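PDB 5YUQ: chintase from Rhizomucor miehei, which probably hydrolyses the beta-1,4 links between N-acetylglucosamine units of chitin, as a family 18 glycoside hydrolase with a tunnel-shaped active site. Local coordinates for residues 44-47 against 48-52; 213-216 against 217-221; 239-242 against 243-247; 347-350 against 351-354. All blocks are in the same frame, centred on the assembly; numbering follows the deposited sequence.

Contact 1: residues 44-47 against 48-52; sequences SQLK and SVVQE
Leu46 and Val50 meet one helical turn apart. CD1 of Leu46 lies 3.9 Å from CG2 of Val50. The CG of Leu46 stands anti to its backbone N (chi1 -176°), beside the carbonyl carbon, and this turns the chain end forward to Val50. The same Val50 methyl, CG2, also rests 3.2 Å from the O of Leu46. Val49 repeats this on the neighbouring carbonyl, with CG2 3.2 Å from the O of Gln45. Both valines are therefore packed against the backbone of the preceding turn.

Four backbone bonds of the i to i+4 kind hold that turn. Val50 N bonds to Leu46 O at 2.9 Å. Ser48 N to Ser44 O, Val49 N to Gln45 O and Gln51 N to Lys47 O complete the ladder of an ordinary alpha helix. This is helix 43-55, one of the helices around the TIM barrel expected of a family 18 enzyme. Its apolar side faces strand 59-65, where Val49 and Val50 both touch Ile60. Leu46 also touches Phe41, and Val50 touches Leu99.

The polar ends are held farther out. Gln45 NE2 is hydrogen-bonded to Asp10 O and to Tyr27 OH. Lys47 NZ makes a salt bridge with Glu96 OE2, and the residue forms a cation-pi contact with Tyr97.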
ATOM      1  N   SER A  44       8.416  20.758   8.815  1.00 14.53           N
ATOM      2  CA  SER A  44       7.352  21.504   9.474  1.00 15.81           C
ATOM      3  C   SER A  44       6.015  20.793   9.360  1.00 14.70           C
ATOM      4  O   SER A  44       5.183  20.882  10.258  1.00 14.76           O
ATOM      5  CB  SER A  44       7.249  22.910   8.895  1.00 11.79           C
ATOM      6  OG  SER A  44       7.012  22.871   7.495  1.00 14.52           O
ATOM      7  N   GLN A  45       5.802  20.094   8.248  1.00 14.02           N
ATOM      8  CA  GLN A  45       4.560  19.343   8.093  1.00 15.96           C
ATOM      9  C   GLN A  45       4.491  18.190   9.083  1.00 15.39           C
ATOM     10  O   GLN A  45       3.466  17.988   9.726  1.00 14.69           O
ATOM     11  CB  GLN A  45       4.414  18.817   6.662  1.00 16.92           C
ATOM     12  CG  GLN A  45       4.119  19.910   5.661  1.00 15.14           C
ATOM     13  CD  GLN A  45       4.002  19.394   4.244  1.00 17.16           C
ATOM     14  OE1 GLN A  45       3.929  20.172   3.300  1.00 18.32           O
ATOM     15  NE2 GLN A  45       3.977  18.079   4.087  1.00 16.93           N
ATOM     16  N   LEU A  46       5.573  17.423   9.197  1.00 14.64           N
ATOM     17  CA  LEU A  46       5.570  16.303  10.129  1.00 14.41           C
ATOM     18  C   LEU A  46       5.360  16.794  11.554  1.00 16.14           C
ATOM     19  O   LEU A  46       4.561  16.229  12.289  1.00 15.34           O
ATOM     20  CB  LEU A  46       6.852  15.478  10.020  1.00 13.87           C
ATOM     21  CG  LEU A  46       6.907  14.218  10.901  1.00 14.71           C
ATOM     22  CD1 LEU A  46       5.669  13.362  10.672  1.00 14.90           C
ATOM     23  CD2 LEU A  46       8.166  13.413  10.615  1.00 16.63           C
ATOM     24  N   LYS A  47       6.053  17.858  11.944  1.00 14.37           N
ATOM     25  CA  LYS A  47       5.874  18.390  13.293  1.00 15.51           C
ATOM     26  C   LYS A  47       4.453  18.890  13.524  1.00 14.83           C
ATOM     27  O   LYS A  47       3.881  18.660  14.585  1.00 14.33           O
ATOM     28  CB  LYS A  47       6.902  19.485  13.600  1.00 15.62           C
ATOM     29  CG  LYS A  47       8.322  18.951  13.580  1.00 20.16           C
ATOM     30  CD  LYS A  47       9.250  19.641  14.548  1.00 25.86           C
ATOM     31  CE  LYS A  47      10.552  18.849  14.670  1.00 19.62           C
ATOM     32  NZ  LYS A  47      11.637  19.643  15.306  1.00 23.31           N
ATOM     33  N   SER A  48       3.883  19.563  12.530  1.00 14.74           N
ATOM     34  CA  SER A  48       2.507  20.020  12.636  1.00 16.18           C
ATOM     35  C   SER A  48       1.540  18.856  12.822  1.00 13.92           C
ATOM     36  O   SER A  48       0.687  18.887  13.703  1.00 15.88           O
ATOM     37  CB  SER A  48       2.110  20.844  11.410  1.00 13.96           C
ATOM     38  OG  SER A  48       0.700  20.906  11.309  1.00 19.19           O
ATOM     39  N   VAL A  49       1.690  17.817  12.005  1.00 14.97           N
ATOM     40  CA  VAL A  49       0.758  16.696  12.055  1.00 14.29           C
ATOM     41  C   VAL A  49       0.923  15.868  13.323  1.00 12.71           C
ATOM     42  O   VAL A  49      -0.066  15.405  13.888  1.00 16.69           O
ATOM     43  CB  VAL A  49       0.864  15.799  10.788  1.00 14.85           C
ATOM     44  CG1 VAL A  49      -0.095  14.612  10.889  1.00 18.30           C
ATOM     45  CG2 VAL A  49       0.539  16.626   9.556  1.00 15.82           C
ATOM     46  N   VAL A  50       2.161  15.697  13.788  1.00 12.60           N
ATOM     47  CA  VAL A  50       2.388  15.000  15.054  1.00 12.95           C
ATOM     48  C   VAL A  50       1.706  15.736  16.206  1.00 13.97           C
ATOM     49  O   VAL A  50       1.036  15.131  17.041  1.00 15.42           O
ATOM     50  CB  VAL A  50       3.891  14.823  15.370  1.00 13.56           C
ATOM     51  CG1 VAL A  50       4.073  14.304  16.787  1.00 13.02           C
ATOM     52  CG2 VAL A  50       4.526  13.852  14.383  1.00 14.84           C
ATOM     53  N   GLN A  51       1.868  17.052  16.239  1.00 15.34           N
ATOM     54  CA  GLN A  51       1.237  17.848  17.277  1.00 16.25           C
ATOM     55  C   GLN A  51      -0.290  17.715  17.228  1.00 14.86           C
ATOM     56  O   GLN A  51      -0.942  17.548  18.260  1.00 19.89           O
ATOM     57  CB  GLN A  51       1.670  19.312  17.165  1.00 16.08           C
ATOM     58  CG  GLN A  51       1.114  20.182  18.279  1.00 18.27           C
ATOM     59  CD  GLN A  51       1.550  19.692  19.647  1.00 19.01           C
ATOM     60  OE1 GLN A  51       2.719  19.822  20.027  1.00 22.26           O
ATOM     61  NE2 GLN A  51       0.618  19.103  20.389  1.00 23.76           N
ATOM     62  N   GLU A  52      -0.863  17.776  16.030  1.00 14.55           N
ATOM     63  CA  GLU A  52      -2.305  17.620  15.880  1.00 15.67           C
ATOM     64  C   GLU A  52      -2.758  16.252  16.336  1.00 14.83           C
ATOM     65  O   GLU A  52      -3.747  16.126  17.044  1.00 18.79           O
ATOM     66  CB  GLU A  52      -2.736  17.850  14.425  1.00 19.14           C
ATOM     67  CG  GLU A  52      -2.519  19.255  13.927  1.00 25.25           C
ATOM     68  CD  GLU A  52      -3.036  19.464  12.520  1.00 39.90           C
ATOM     69  OE1 GLU A  52      -2.903  20.598  12.003  1.00 39.23           O
ATOM     70  OE2 GLU A  52      -3.579  18.500  11.936  1.00 34.29           O
TER

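Contact 2: residues 213-216 against 217-221; sequences DAVK and AWIAA
The indole of Trp218 meets the O of Ala214 at its edge, in the plane of the ring, with CD1 3.2 Å from that oxygen. Phe154 meets the indole edge-to-face. The contact is one turn of alpha helix 211-220, an outer helix of the TIM barrel. It packs on strand 175-178, where Ala214, Val215 and Trp218 all touch Ile178.

Trp218 meets the Ala214 oxygen a second time, through its backbone N, in a hydrogen bond of 2.9 Å. The CG of Trp218 lies beside its own backbone N (chi1 -77°), which sends the ring back along the helix toward this carbonyl. Next to CD1 in the ring, NE1 is hydrogen-bonded to Pro150 O, and this fixes the rotation of the indole.

Val215 and Ile219 lie side by side and point the same way. The apolar pair is next to Tyr338 of helix 329-341, which touches Val215, and to Leu228, which touches Ile219. Three further i to i+4 backbone bonds run alongside, from Ala217, Ile219 and Ala220 to Asp213, Val215 and Lys216. Between the two branched side chains, Val215 CG1 comes within 3.8 Å of Ile219 CD1.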
ATOM      1  N   ASP A 213      -5.990 -14.189  -0.749  1.00 15.00           N
ATOM      2  CA  ASP A 213      -4.823 -15.030  -1.012  1.00 17.22           C
ATOM      3  C   ASP A 213      -3.602 -14.528  -0.254  1.00 16.25           C
ATOM      4  O   ASP A 213      -2.810 -15.315   0.270  1.00 14.41           O
ATOM      5  CB  ASP A 213      -4.530 -15.089  -2.513  1.00 17.36           C
ATOM      6  CG  ASP A 213      -5.587 -15.852  -3.278  1.00 18.96           C
ATOM      7  OD1 ASP A 213      -5.578 -17.099  -3.224  1.00 22.33           O
ATOM      8  OD2 ASP A 213      -6.423 -15.209  -3.940  1.00 18.38           O
ATOM      9  N   ALA A 214      -3.463 -13.209  -0.179  1.00 13.37           N
ATOM     10  CA  ALA A 214      -2.344 -12.611   0.539  1.00 13.34           C
ATOM     11  C   ALA A 214      -2.413 -12.925   2.034  1.00 14.66           C
ATOM     12  O   ALA A 214      -1.414 -13.325   2.641  1.00 15.00           O
ATOM     13  CB  ALA A 214      -2.324 -11.096   0.313  1.00 14.51           C
ATOM     14  N   VAL A 215      -3.586 -12.732   2.626  1.00 13.93           N
ATOM     15  CA  VAL A 215      -3.775 -13.018   4.040  1.00 12.79           C
ATOM     16  C   VAL A 215      -3.469 -14.480   4.305  1.00 14.62           C
ATOM     17  O   VAL A 215      -2.739 -14.804   5.247  1.00 15.15           O
ATOM     18  CB  VAL A 215      -5.210 -12.662   4.484  1.00 12.79           C
ATOM     19  CG1 VAL A 215      -5.555 -13.329   5.802  1.00 15.56           C
ATOM     20  CG2 VAL A 215      -5.358 -11.156   4.587  1.00 15.24           C
ATOM     21  N   LYS A 216      -3.983 -15.364   3.457  1.00 15.70           N
ATOM     22  CA  LYS A 216      -3.742 -16.793   3.652  1.00 14.78           C
ATOM     23  C   LYS A 216      -2.263 -17.119   3.522  1.00 17.36           C
ATOM     24  O   LYS A 216      -1.740 -17.930   4.284  1.00 16.06           O
ATOM     25  CB  LYS A 216      -4.548 -17.648   2.673  1.00 18.48           C
ATOM     26  CG  LYS A 216      -6.055 -17.547   2.839  1.00 23.50           C
ATOM     27  CD  LYS A 216      -6.489 -17.783   4.264  1.00 34.59           C
ATOM     28  CE  LYS A 216      -8.000 -17.650   4.404  1.00 41.17           C
ATOM     29  NZ  LYS A 216      -8.706 -18.434   3.353  1.00 42.36           N
ATOM     30  N   ALA A 217      -1.586 -16.485   2.571  1.00 14.84           N
ATOM     31  CA  ALA A 217      -0.165 -16.748   2.366  1.00 13.97           C
ATOM     32  C   ALA A 217       0.666 -16.297   3.561  1.00 15.46           C
ATOM     33  O   ALA A 217       1.579 -17.001   3.990  1.00 16.61           O
ATOM     34  CB  ALA A 217       0.333 -16.083   1.092  1.00 14.82           C
ATOM     35  N   TRP A 218       0.334 -15.131   4.118  1.00 15.05           N
ATOM     36  CA  TRP A 218       1.081 -14.593   5.254  1.00 12.98           C
ATOM     37  C   TRP A 218       0.820 -15.402   6.543  1.00 16.28           C
ATOM     38  O   TRP A 218       1.725 -15.598   7.331  1.00 15.62           O
ATOM     39  CB  TRP A 218       0.927 -13.102   5.445  1.00 14.68           C
ATOM     40  CG  TRP A 218       1.708 -12.259   4.521  1.00 10.53           C
ATOM     41  CD1 TRP A 218       1.290 -11.771   3.267  1.00 14.27           C
ATOM     42  CD2 TRP A 218       3.002 -11.697   4.728  1.00 13.92           C
ATOM     43  NE1 TRP A 218       2.242 -10.974   2.748  1.00 15.09           N
ATOM     44  CE2 TRP A 218       3.315 -10.917   3.601  1.00 12.87           C
ATOM     45  CE3 TRP A 218       3.947 -11.794   5.738  1.00 14.35           C
ATOM     46  CZ2 TRP A 218       4.482 -10.250   3.489  1.00 11.76           C
ATOM     47  CZ3 TRP A 218       5.069 -11.143   5.631  1.00 12.11           C
ATOM     48  CH2 TRP A 218       5.358 -10.346   4.512  1.00 10.66           C
ATOM     49  N   ILE A 219      -0.394 -15.865   6.687  1.00 14.89           N
ATOM     50  CA  ILE A 219      -0.707 -16.717   7.837  1.00 16.59           C
ATOM     51  C   ILE A 219       0.018 -18.057   7.699  1.00 16.94           C
ATOM     52  O   ILE A 219       0.615 -18.558   8.666  1.00 15.02           O
ATOM     53  CB  ILE A 219      -2.230 -16.943   8.000  1.00 14.66           C
ATOM     54  CG1 ILE A 219      -2.934 -15.639   8.410  1.00 14.65           C
ATOM     55  CG2 ILE A 219      -2.514 -18.019   9.055  1.00 18.24           C
ATOM     56  CD1 ILE A 219      -4.448 -15.743   8.460  1.00 14.88           C
ATOM     57  N   ALA A 220      -0.010 -18.626   6.497  1.00 16.11           N
ATOM     58  CA  ALA A 220       0.637 -19.919   6.262  1.00 14.51           C
ATOM     59  C   ALA A 220       2.142 -19.870   6.533  1.00 17.54           C
ATOM     60  O   ALA A 220       2.741 -20.869   6.948  1.00 19.39           O
ATOM     61  CB  ALA A 220       0.366 -20.411   4.846  1.00 18.61           C
ATOM     62  N   ALA A 221       2.747 -18.706   6.320  1.00 15.01           N
ATOM     63  CA  ALA A 221       4.182 -18.539   6.538  1.00 14.96           C
ATOM     64  C   ALA A 221       4.536 -18.186   7.981  1.00 14.17           C
ATOM     65  O   ALA A 221       5.716 -18.074   8.317  1.00 15.86           O
ATOM     66  CB  ALA A 221       4.752 -17.503   5.576  1.00 15.90           C
TER

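Contact 3: residues 239-242 against 243-247; sequences SKTL and EPITA
Thr241 ties down a turn of the chain by bonding its hydroxyl to the carbonyl of Glu243, two residues on. The turn follows strand 228-240 and opens the long loop before strand 284-286. That strand starts in the barrel, but its far end runs out beside the antiparallel strand 322-325. This is consistent with the alpha+beta insertion found between the last two barrel strands in many family 18 chitinases. The centre of the contact lies about 27 Å from the centre of the chain.

Thr241 OG1 donates to Glu243 O at 2.6 Å. The hydroxyl does not lie on a lone pair: it stands 44° out of the carbonyl plane, and the C=O...OG1 angle is 136°. The torsion explains the reach. At chi1 69° OG1 is tucked between its own N and C, and it faces the chain where it bends at Leu242 and Glu243. CB follows and comes within 3.2 Å of the same Glu243 O.

The other branch of Thr241 is apolar in its contacts. Its CG2 lies 4.1 Å from CD1 of Ile245, and the two side chains cross at about a right angle. Both residues also touch Val253, Tyr316 and Val323, so the methyl groups belong to a small apolar cluster against strands 312-317 and 322-325. Pro244 touches Tyr316 as well. On the outer side of the turn, CD of Glu243 lies 3.5 Å from Leu242 O.

Thr241 OG1 is also hydrogen-bonded to Ser321 OG. The buried hydroxyl thus has two partners, and both bonds would restrict rotation of the threonine.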
ATOM      1  N   SER A 239      -7.257   0.893 -17.157  1.00 14.77           N
ATOM      2  CA  SER A 239      -6.504   0.165 -18.166  1.00 13.04           C
ATOM      3  C   SER A 239      -7.186   0.423 -19.496  1.00 13.05           C
ATOM      4  O   SER A 239      -8.359   0.797 -19.547  1.00 15.61           O
ATOM      5  CB  SER A 239      -6.519  -1.332 -17.877  1.00 12.80           C
ATOM      6  OG  SER A 239      -5.868  -1.621 -16.650  1.00 15.75           O
ATOM      7  N   LYS A 240      -6.456   0.220 -20.580  1.00 13.31           N
ATOM      8  CA  LYS A 240      -7.037   0.363 -21.906  1.00 14.76           C
ATOM      9  C   LYS A 240      -7.401  -1.015 -22.438  1.00 14.57           C
ATOM     10  O   LYS A 240      -6.521  -1.853 -22.637  1.00 14.92           O
ATOM     11  CB  LYS A 240      -6.034   1.011 -22.851  1.00 15.31           C
ATOM     12  CG  LYS A 240      -6.620   1.277 -24.236  1.00 19.20           C
ATOM     13  CD  LYS A 240      -5.589   1.857 -25.176  1.00 20.14           C
ATOM     14  CE  LYS A 240      -6.263   2.274 -26.480  1.00 19.57           C
ATOM     15  NZ  LYS A 240      -5.277   2.819 -27.448  1.00 24.25           N
ATOM     16  N   THR A 241      -8.690  -1.261 -22.657  1.00 14.40           N
ATOM     17  CA  THR A 241      -9.105  -2.544 -23.214  1.00 14.67           C
ATOM     18  C   THR A 241      -8.901  -2.553 -24.728  1.00 16.45           C
ATOM     19  O   THR A 241      -8.968  -1.506 -25.382  1.00 15.48           O
ATOM     20  CB  THR A 241     -10.567  -2.877 -22.879  1.00 10.93           C
ATOM     21  OG1 THR A 241     -11.442  -1.994 -23.590  1.00 15.11           O
ATOM     22  CG2 THR A 241     -10.814  -2.716 -21.389  1.00 13.89           C
ATOM     23  N   LEU A 242      -8.648  -3.734 -25.283  1.00 15.49           N
ATOM     24  CA  LEU A 242      -8.445  -3.858 -26.722  1.00 13.65           C
ATOM     25  C   LEU A 242      -9.769  -3.835 -27.464  1.00 15.84           C
ATOM     26  O   LEU A 242      -9.826  -3.400 -28.606  1.00 18.77           O
ATOM     27  CB  LEU A 242      -7.687  -5.144 -27.058  1.00 14.32           C
ATOM     28  CG  LEU A 242      -6.293  -5.260 -26.452  1.00 16.41           C
ATOM     29  CD1 LEU A 242      -5.611  -6.544 -26.919  1.00 19.15           C
ATOM     30  CD2 LEU A 242      -5.471  -4.042 -26.820  1.00 15.54           C
ATOM     31  N   GLU A 243     -10.820  -4.323 -26.809  1.00 16.30           N
ATOM     32  CA  GLU A 243     -12.181  -4.300 -27.352  1.00 15.50           C
ATOM     33  C   GLU A 243     -13.104  -3.772 -26.264  1.00 15.90           C
ATOM     34  O   GLU A 243     -12.722  -3.727 -25.096  1.00 15.40           O
ATOM     35  CB  GLU A 243     -12.619  -5.707 -27.766  1.00 17.55           C
ATOM     36  CG  GLU A 243     -11.827  -6.322 -28.897  1.00 19.30           C
ATOM     37  CD  GLU A 243     -12.038  -5.622 -30.212  1.00 28.01           C
ATOM     38  OE1 GLU A 243     -13.123  -5.036 -30.405  1.00 29.03           O
ATOM     39  OE2 GLU A 243     -11.120  -5.672 -31.061  1.00 37.18           O
ATOM     40  N   PRO A 244     -14.321  -3.358 -26.626  1.00 14.69           N
ATOM     41  CA  PRO A 244     -15.203  -2.793 -25.598  1.00 13.13           C
ATOM     42  C   PRO A 244     -15.634  -3.808 -24.543  1.00 17.80           C
ATOM     43  O   PRO A 244     -15.718  -5.010 -24.820  1.00 19.80           O
ATOM     44  CB  PRO A 244     -16.420  -2.322 -26.404  1.00 17.82           C
ATOM     45  CG  PRO A 244     -15.852  -2.051 -27.789  1.00 15.31           C
ATOM     46  CD  PRO A 244     -14.820  -3.115 -27.994  1.00 12.72           C
ATOM     47  N   ILE A 245     -15.879  -3.316 -23.333  1.00 16.30           N
ATOM     48  CA  ILE A 245     -16.531  -4.111 -22.308  1.00 15.49           C
ATOM     49  C   ILE A 245     -18.034  -3.942 -22.479  1.00 16.95           C
ATOM     50  O   ILE A 245     -18.514  -2.851 -22.794  1.00 19.08           O
ATOM     51  CB  ILE A 245     -16.064  -3.694 -20.907  1.00 16.98           C
ATOM     52  CG1 ILE A 245     -14.689  -4.305 -20.624  1.00 16.07           C
ATOM     53  CG2 ILE A 245     -17.078  -4.108 -19.834  1.00 16.28           C
ATOM     54  CD1 ILE A 245     -14.129  -3.934 -19.267  1.00 14.58           C
ATOM     55  N   THR A 246     -18.765  -5.041 -22.327  1.00 19.82           N
ATOM     56  CA  THR A 246     -20.217  -5.017 -22.394  1.00 22.01           C
ATOM     57  C   THR A 246     -20.797  -5.759 -21.203  1.00 23.91           C
ATOM     58  O   THR A 246     -20.070  -6.180 -20.306  1.00 22.08           O
ATOM     59  CB  THR A 246     -20.741  -5.678 -23.685  1.00 24.99           C
ATOM     60  OG1 THR A 246     -20.500  -7.087 -23.630  1.00 24.12           O
ATOM     61  CG2 THR A 246     -20.070  -5.092 -24.920  1.00 26.13           C
ATOM     62  N   ALA A 247     -22.115  -5.931 -21.199  1.00 25.70           N
ATOM     63  CA  ALA A 247     -22.771  -6.679 -20.133  1.00 24.92           C
ATOM     64  C   ALA A 247     -22.351  -8.143 -20.162  1.00 24.85           C
ATOM     65  O   ALA A 247     -22.502  -8.856 -19.170  1.00 30.77           O
ATOM     66  CB  ALA A 247     -24.279  -6.567 -20.260  1.00 28.37           C
TER

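Contact 4: residues 347-350 against 351-354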
ATOM      1  N   VAL A 347      -7.335  -2.713   9.415  1.00 12.70           N
ATOM      2  CA  VAL A 347      -7.201  -2.344   8.037  1.00 13.15           C
ATOM      3  C   VAL A 347      -6.431  -1.051   7.974  1.00 13.04           C
ATOM      4  O   VAL A 347      -6.358  -0.310   8.923  1.00 14.62           O
ATOM      5  CB  VAL A 347      -8.584  -2.077   7.373  1.00 16.71           C
ATOM      6  CG1 VAL A 347      -9.407  -3.324   7.327  1.00 15.65           C
ATOM      7  CG2 VAL A 347      -9.264  -0.877   8.036  1.00 21.34           C
ATOM      8  N   MET A 348      -5.822  -0.821   6.810  1.00 11.56           N
ATOM      9  CA  MET A 348      -5.194   0.469   6.586  1.00 12.22           C
ATOM     10  C   MET A 348      -5.608   0.949   5.216  1.00 11.39           C
ATOM     11  O   MET A 348      -6.074   0.161   4.403  1.00 12.11           O
ATOM     12  CB  MET A 348      -3.664   0.424   6.750  1.00 10.86           C
ATOM     13  CG  MET A 348      -2.899  -0.486   5.782  1.00 12.25           C
ATOM     14  SD  MET A 348      -2.627   0.296   4.168  1.00 12.91           S
ATOM     15  CE  MET A 348      -1.302  -0.739   3.546  1.00 14.21           C
ATOM     16  N   LEU A 349      -5.419   2.235   4.957  1.00 12.21           N
ATOM     17  CA  LEU A 349      -5.863   2.807   3.698  1.00 11.61           C
ATOM     18  C   LEU A 349      -4.770   3.641   3.051  1.00 12.80           C
ATOM     19  O   LEU A 349      -4.015   4.331   3.739  1.00 12.62           O
ATOM     20  CB  LEU A 349      -7.127   3.646   3.904  1.00 12.84           C
ATOM     21  CG  LEU A 349      -6.979   4.911   4.753  1.00 13.65           C
ATOM     22  CD1 LEU A 349      -6.820   6.132   3.850  1.00 14.59           C
ATOM     23  CD2 LEU A 349      -8.159   5.096   5.692  1.00 14.36           C
ATOM     24  N   TRP A 350      -4.696   3.558   1.726  1.00 13.30           N
ATOM     25  CA  TRP A 350      -3.843   4.431   0.930  1.00 11.40           C
ATOM     26  C   TRP A 350      -4.698   5.181  -0.086  1.00 11.73           C
ATOM     27  O   TRP A 350      -5.256   4.555  -0.986  1.00 13.18           O
ATOM     28  CB  TRP A 350      -2.777   3.628   0.158  1.00 12.71           C
ATOM     29  CG  TRP A 350      -1.914   4.557  -0.638  1.00 12.78           C
ATOM     30  CD1 TRP A 350      -2.202   5.114  -1.859  1.00 14.32           C
ATOM     31  CD2 TRP A 350      -0.662   5.098  -0.235  1.00 13.45           C
ATOM     32  NE1 TRP A 350      -1.187   5.957  -2.241  1.00 16.32           N
ATOM     33  CE2 TRP A 350      -0.225   5.960  -1.259  1.00 13.35           C
ATOM     34  CE3 TRP A 350       0.152   4.921   0.890  1.00 12.71           C
ATOM     35  CZ2 TRP A 350       0.982   6.651  -1.184  1.00 13.40           C
ATOM     36  CZ3 TRP A 350       1.344   5.606   0.963  1.00 14.27           C
ATOM     37  CH2 TRP A 350       1.750   6.460  -0.063  1.00 14.50           C
ATOM     38  N   SER A 351      -4.818   6.505   0.022  1.00 12.78           N
ATOM     39  CA  SER A 351      -4.349   7.312   1.141  1.00 14.18           C
ATOM     40  C   SER A 351      -5.436   8.354   1.440  1.00 14.99           C
ATOM     41  O   SER A 351      -6.348   8.573   0.630  1.00 13.67           O
ATOM     42  CB  SER A 351      -3.010   7.980   0.812  1.00 13.60           C
ATOM     43  OG  SER A 351      -3.105   8.706  -0.406  1.00 16.59           O
ATOM     44  N   LEU A 352      -5.335   8.993   2.600  1.00 13.85           N
ATOM     45  CA  LEU A 352      -6.459   9.713   3.190  1.00 13.18           C
ATOM     46  C   LEU A 352      -6.985  10.881   2.365  1.00 13.76           C
ATOM     47  O   LEU A 352      -8.189  11.148   2.361  1.00 15.96           O
ATOM     48  CB  LEU A 352      -6.080  10.177   4.602  1.00 14.29           C
ATOM     49  CG  LEU A 352      -7.218  10.741   5.445  1.00 14.52           C
ATOM     50  CD1 LEU A 352      -8.352   9.738   5.544  1.00 17.23           C
ATOM     51  CD2 LEU A 352      -6.707  11.105   6.832  1.00 14.99           C
ATOM     52  N   GLU A 353      -6.098  11.570   1.656  1.00 13.25           N
ATOM     53  CA  GLU A 353      -6.514  12.772   0.941  1.00 12.93           C
ATOM     54  C   GLU A 353      -7.380  12.434  -0.271  1.00 15.55           C
ATOM     55  O   GLU A 353      -7.985  13.317  -0.869  1.00 15.66           O
ATOM     56  CB  GLU A 353      -5.293  13.614   0.545  1.00 14.33           C
ATOM     57  CG  GLU A 353      -4.649  13.243  -0.787  1.00 15.50           C
ATOM     58  CD  GLU A 353      -3.905  11.926  -0.771  1.00 15.38           C
ATOM     59  OE1 GLU A 353      -3.705  11.321   0.311  1.00 15.28           O
ATOM     60  OE2 GLU A 353      -3.490  11.485  -1.865  1.00 16.04           O
ATOM     61  N   MET A 354      -7.451  11.166  -0.592  1.00 14.10           N
ATOM     62  CA  MET A 354      -8.195  10.705  -1.755  1.00 13.34           C
ATOM     63  C   MET A 354      -9.696  10.574  -1.554  1.00 14.62           C
ATOM     64  O   MET A 354     -10.411  10.474  -2.479  1.00 13.64           O
ATOM     65  CB  MET A 354      -7.658   9.352  -2.294  1.00 12.05           C
ATOM     66  CG  MET A 354      -6.208   9.379  -2.633  1.00 14.83           C
ATOM     67  SD  MET A 354      -5.790   7.636  -3.129  1.00 13.69           S
ATOM     68  CE  MET A 354      -4.082   7.868  -3.703  1.00 15.43           C
TER
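CB of Ser351 sits over one face of the Trp350 indole, 3.8 Å from the centroid of the five-membered ring and only 6° off its normal. This is a CH-pi contact between adjacent residues. The peptide bond between them is cis, which folds Ser351 back over the ring. Trp350 CG is anti to its backbone N (chi1 -180°), so the indole lies beside its own carbonyl carbon, close to that cis peptide. Met354 reaches the same indole obliquely. Its CE is 3.8 Å from Trp350 NE1, and its SD lies 5.4 Å from the centroid of the five-membered ring, a Met-aromatic contact. Tyr7 meets the indole too, with the ring planes at about 50°.

A second apolar contact is made by Leu349, whose CD1 lies 4.2 Å from Leu352 CB. Leu349 also touches Ala6 and Phe234 of the adjoining strands.

Polar bonds close the turn. Ser351 OG is hydrogen-bonded to Glu353 OE1 at 2.8 Å, on the syn side of the carboxylate. Met354 N bonds to Ser351 O at 3.1 Å. Ser351 N makes a weak bond to the sulfur of Met354.

The strand 346-350 is a barrel strand between 4-9 and 228-240. Ser351 leads into a short 3-10 segment, 352-354. A tryptophan followed by a cis peptide at the end of the last barrel strand is a familiar feature of family 18 chitinases, where the indole usually floors the sugar-binding cleft. Trp350 probably has that place here.

Overall arrangement
Contact 4 is the most central and is buried; contacts 1, 2 and 3 are partly buried and lie farther out. Contacts 1 and 2 are single turns of outer helices on opposite sides of the chain's centre, with centres about 35 Å apart. Each joins backbone bonds to one aliphatic pair. Contacts 3 and 4 lie at the ends of neighbouring strands, 228-240 and 346-350, but the first has run out beyond the barrel by then; their nearest atoms are about 15 Å apart. Their chemistry differs too: a hydroxyl-to-carbonyl bond fixes the peripheral turn of contact 3, while contact 4 relies on a cis peptide and an indole. None of the four touches another.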